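Long-range contact in ABC transporter substrate-binding protein (Streptococcus pneumoniae, PDB 4OHN), which binds histidine and probably hands it, as the solute-binding component, to an ABC uptake transporter of the bacterial membrane: residues A[106-111]-A[197-202]. Numbering follows the deposited sequence. Where two conformers were deposited one is given.
Sequences QVLVTK and NVFTVG
The Phe199 ring lies across Leu108: CB of Leu108 sits over its face, 4.1 Å from the ring centroid in a CH-pi contact, and the Leu108 carbonyl O stands above the rim on the CD1 side. At the ring edge, in its plane, is OG1 of Thr110, 3.9 Å from CE1 of Phe199. With CG of Phe199 between its own backbone N and carbonyl carbon (chi1 54°), the ring swings back over the neighbouring strand. Leu108 carries on beyond it, and in one of its two conformers CD1 meets CG1 of Val201 at 3.7 Å, the two side chains crossing at about a right angle.

Four backbone hydrogen bonds hold the strands, two between Leu108 and Phe199 and two between Thr110 and Asn197. At Gln106 and Val201 the chains have parted, and a water steps in, donating to Gln106 O (2.7 Å) and accepting from Val201 N. Thr110 OG1 packs on CB of Asn197 at 3.5 Å, but its hydrogen bond goes to the carbonyl of Ile116, which ND2 of Asn197 also reaches; OD1 of Asn197 takes Lys112 NZ.

On the other face Val109 and Val198 lie side by side, their CG2 methyls 4.1 Å apart, while CG1 of Val198 touches CG2 of Val107 (3.7 Å). Helix 180-189 covers these valines. Strand 106-111 also pairs with 175-179, placing it between that strand and 196-200. This is an antiparallel part of the mixed sheet in one lobe of a two-lobed periplasmic-binding-protein fold, and the side chain of Gln106, whose NE2 bonds to Glu206 OE1, lies about 5 Å from the bound histidine.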
loop_
_atom_site.group_PDB
_atom_site.type_symbol
_atom_site.label_atom_id
_atom_site.label_comp_id
_atom_site.label_asym_id
_atom_site.label_seq_id
_atom_site.Cartn_x
_atom_site.Cartn_y
_atom_site.Cartn_z
ATOM N N GLN A 106 -1.145 -9.511 4.297
ATOM C CA GLN A 106 -2.345 -9.720 3.504
ATOM C C GLN A 106 -3.332 -10.544 4.319
ATOM O O GLN A 106 -2.987 -11.572 4.931
ATOM C CB GLN A 106 -2.007 -10.379 2.176
ATOM C CG GLN A 106 -1.052 -9.557 1.296
ATOM C CD GLN A 106 -1.676 -8.282 0.782
ATOM O OE1 GLN A 106 -2.839 -8.261 0.373
ATOM N NE2 GLN A 106 -0.917 -7.198 0.818
ATOM N N VAL A 107 -4.551 -10.059 4.390
ATOM C CA VAL A 107 -5.606 -10.727 5.151
ATOM C C VAL A 107 -6.802 -10.969 4.247
ATOM O O VAL A 107 -6.967 -10.354 3.183
ATOM C CB VAL A 107 -6.076 -9.897 6.377
ATOM C CG1 VAL A 107 -4.975 -9.842 7.463
ATOM C CG2 VAL A 107 -6.505 -8.512 5.993
ATOM N N LEU A 108 -7.639 -11.928 4.638
ATOM C CA LEU A 108 -8.986 -12.030 4.124
ATOM C C LEU A 108 -9.946 -11.292 5.017
ATOM O O LEU A 108 -9.828 -11.314 6.260
ATOM C CB LEU A 108 -9.442 -13.478 4.019
ATOM C CG LEU A 108 -8.975 -14.310 2.839
ATOM C CD1 LEU A 108 -9.667 -15.660 2.858
ATOM C CD2 LEU A 108 -9.231 -13.574 1.527
ATOM N N VAL A 109 -10.898 -10.645 4.367
ATOM C CA VAL A 109 -12.026 -10.012 5.047
ATOM C C VAL A 109 -13.312 -10.686 4.546
ATOM O O VAL A 109 -13.531 -10.801 3.339
ATOM C CB VAL A 109 -12.075 -8.490 4.819
ATOM C CG1 VAL A 109 -13.266 -7.863 5.534
ATOM C CG2 VAL A 109 -10.784 -7.845 5.319
ATOM N N THR A 110 -14.152 -11.139 5.485
ATOM C CA THR A 110 -15.436 -11.763 5.168
ATOM C C THR A 110 -16.488 -11.139 6.069
ATOM O O THR A 110 -16.173 -10.604 7.141
ATOM C CB THR A 110 -15.421 -13.283 5.413
ATOM O OG1 THR A 110 -15.188 -13.520 6.812
ATOM C CG2 THR A 110 -14.340 -13.964 4.579
ATOM N N LYS A 111 -17.751 -11.185 5.670
ATOM C CA LYS A 111 -18.812 -10.796 6.600
ATOM C C LYS A 111 -18.873 -11.762 7.767
ATOM O O LYS A 111 -18.730 -12.974 7.585
ATOM C CB LYS A 111 -20.171 -10.835 5.922
ATOM C CG LYS A 111 -20.429 -9.744 4.944
ATOM C CD LYS A 111 -21.885 -9.806 4.503
ATOM C CE LYS A 111 -22.334 -8.562 3.825
ATOM N NZ LYS A 111 -23.741 -8.691 3.348
ATOM N N ASN A 197 -15.037 -10.274 9.681
ATOM C CA ASN A 197 -13.867 -11.016 10.139
ATOM C C ASN A 197 -12.661 -10.606 9.318
ATOM O O ASN A 197 -12.788 -10.425 8.108
ATOM C CB ASN A 197 -14.094 -12.519 9.968
ATOM C CG ASN A 197 -15.212 -13.045 10.818
ATOM O OD1 ASN A 197 -15.366 -12.652 11.982
ATOM N ND2 ASN A 197 -16.012 -13.940 10.256
ATOM N N VAL A 198 -11.521 -10.463 9.965
ATOM C CA VAL A 198 -10.273 -10.063 9.321
ATOM C C VAL A 198 -9.210 -11.021 9.809
ATOM O O VAL A 198 -8.950 -11.092 11.013
ATOM C CB VAL A 198 -9.885 -8.611 9.730
ATOM C CG1 VAL A 198 -8.618 -8.177 9.003
ATOM C CG2 VAL A 198 -11.037 -7.621 9.446
ATOM N N PHE A 199 -8.603 -11.796 8.910
ATOM C CA PHE A 199 -7.670 -12.820 9.354
ATOM C C PHE A 199 -6.622 -13.149 8.307
ATOM O O PHE A 199 -6.877 -13.114 7.109
ATOM C CB PHE A 199 -8.422 -14.098 9.771
ATOM C CG PHE A 199 -9.347 -14.629 8.709
ATOM C CD1 PHE A 199 -10.642 -14.131 8.579
ATOM C CD2 PHE A 199 -8.938 -15.636 7.847
ATOM C CE1 PHE A 199 -11.493 -14.597 7.595
ATOM C CE2 PHE A 199 -9.797 -16.102 6.866
ATOM C CZ PHE A 199 -11.069 -15.592 6.753
ATOM N N THR A 200 -5.420 -13.474 8.765
ATOM C CA THR A 200 -4.366 -13.900 7.849
ATOM C C THR A 200 -4.638 -15.330 7.392
ATOM O O THR A 200 -5.367 -16.084 8.005
ATOM C CB THR A 200 -2.972 -13.729 8.471
ATOM O OG1 THR A 200 -2.938 -14.432 9.707
ATOM C CG2 THR A 200 -2.608 -12.240 8.703
ATOM N N VAL A 201 -4.014 -15.693 6.269
ATOM C CA VAL A 201 -4.250 -16.964 5.606
ATOM C C VAL A 201 -2.946 -17.644 5.206
ATOM O O VAL A 201 -2.907 -18.515 4.335
ATOM C CB VAL A 201 -5.171 -16.800 4.377
ATOM C CG1 VAL A 201 -6.595 -16.404 4.816
ATOM C CG2 VAL A 201 -4.602 -15.814 3.391
ATOM N N GLY A 202 -1.863 -17.277 5.869
ATOM C CA GLY A 202 -0.608 -17.985 5.724
ATOM C C GLY A 202 0.297 -17.455 4.635
ATOM O O GLY A 202 1.271 -18.128 4.274
HETATM O O HOH W 1 -2.001 -14.059 5.146
#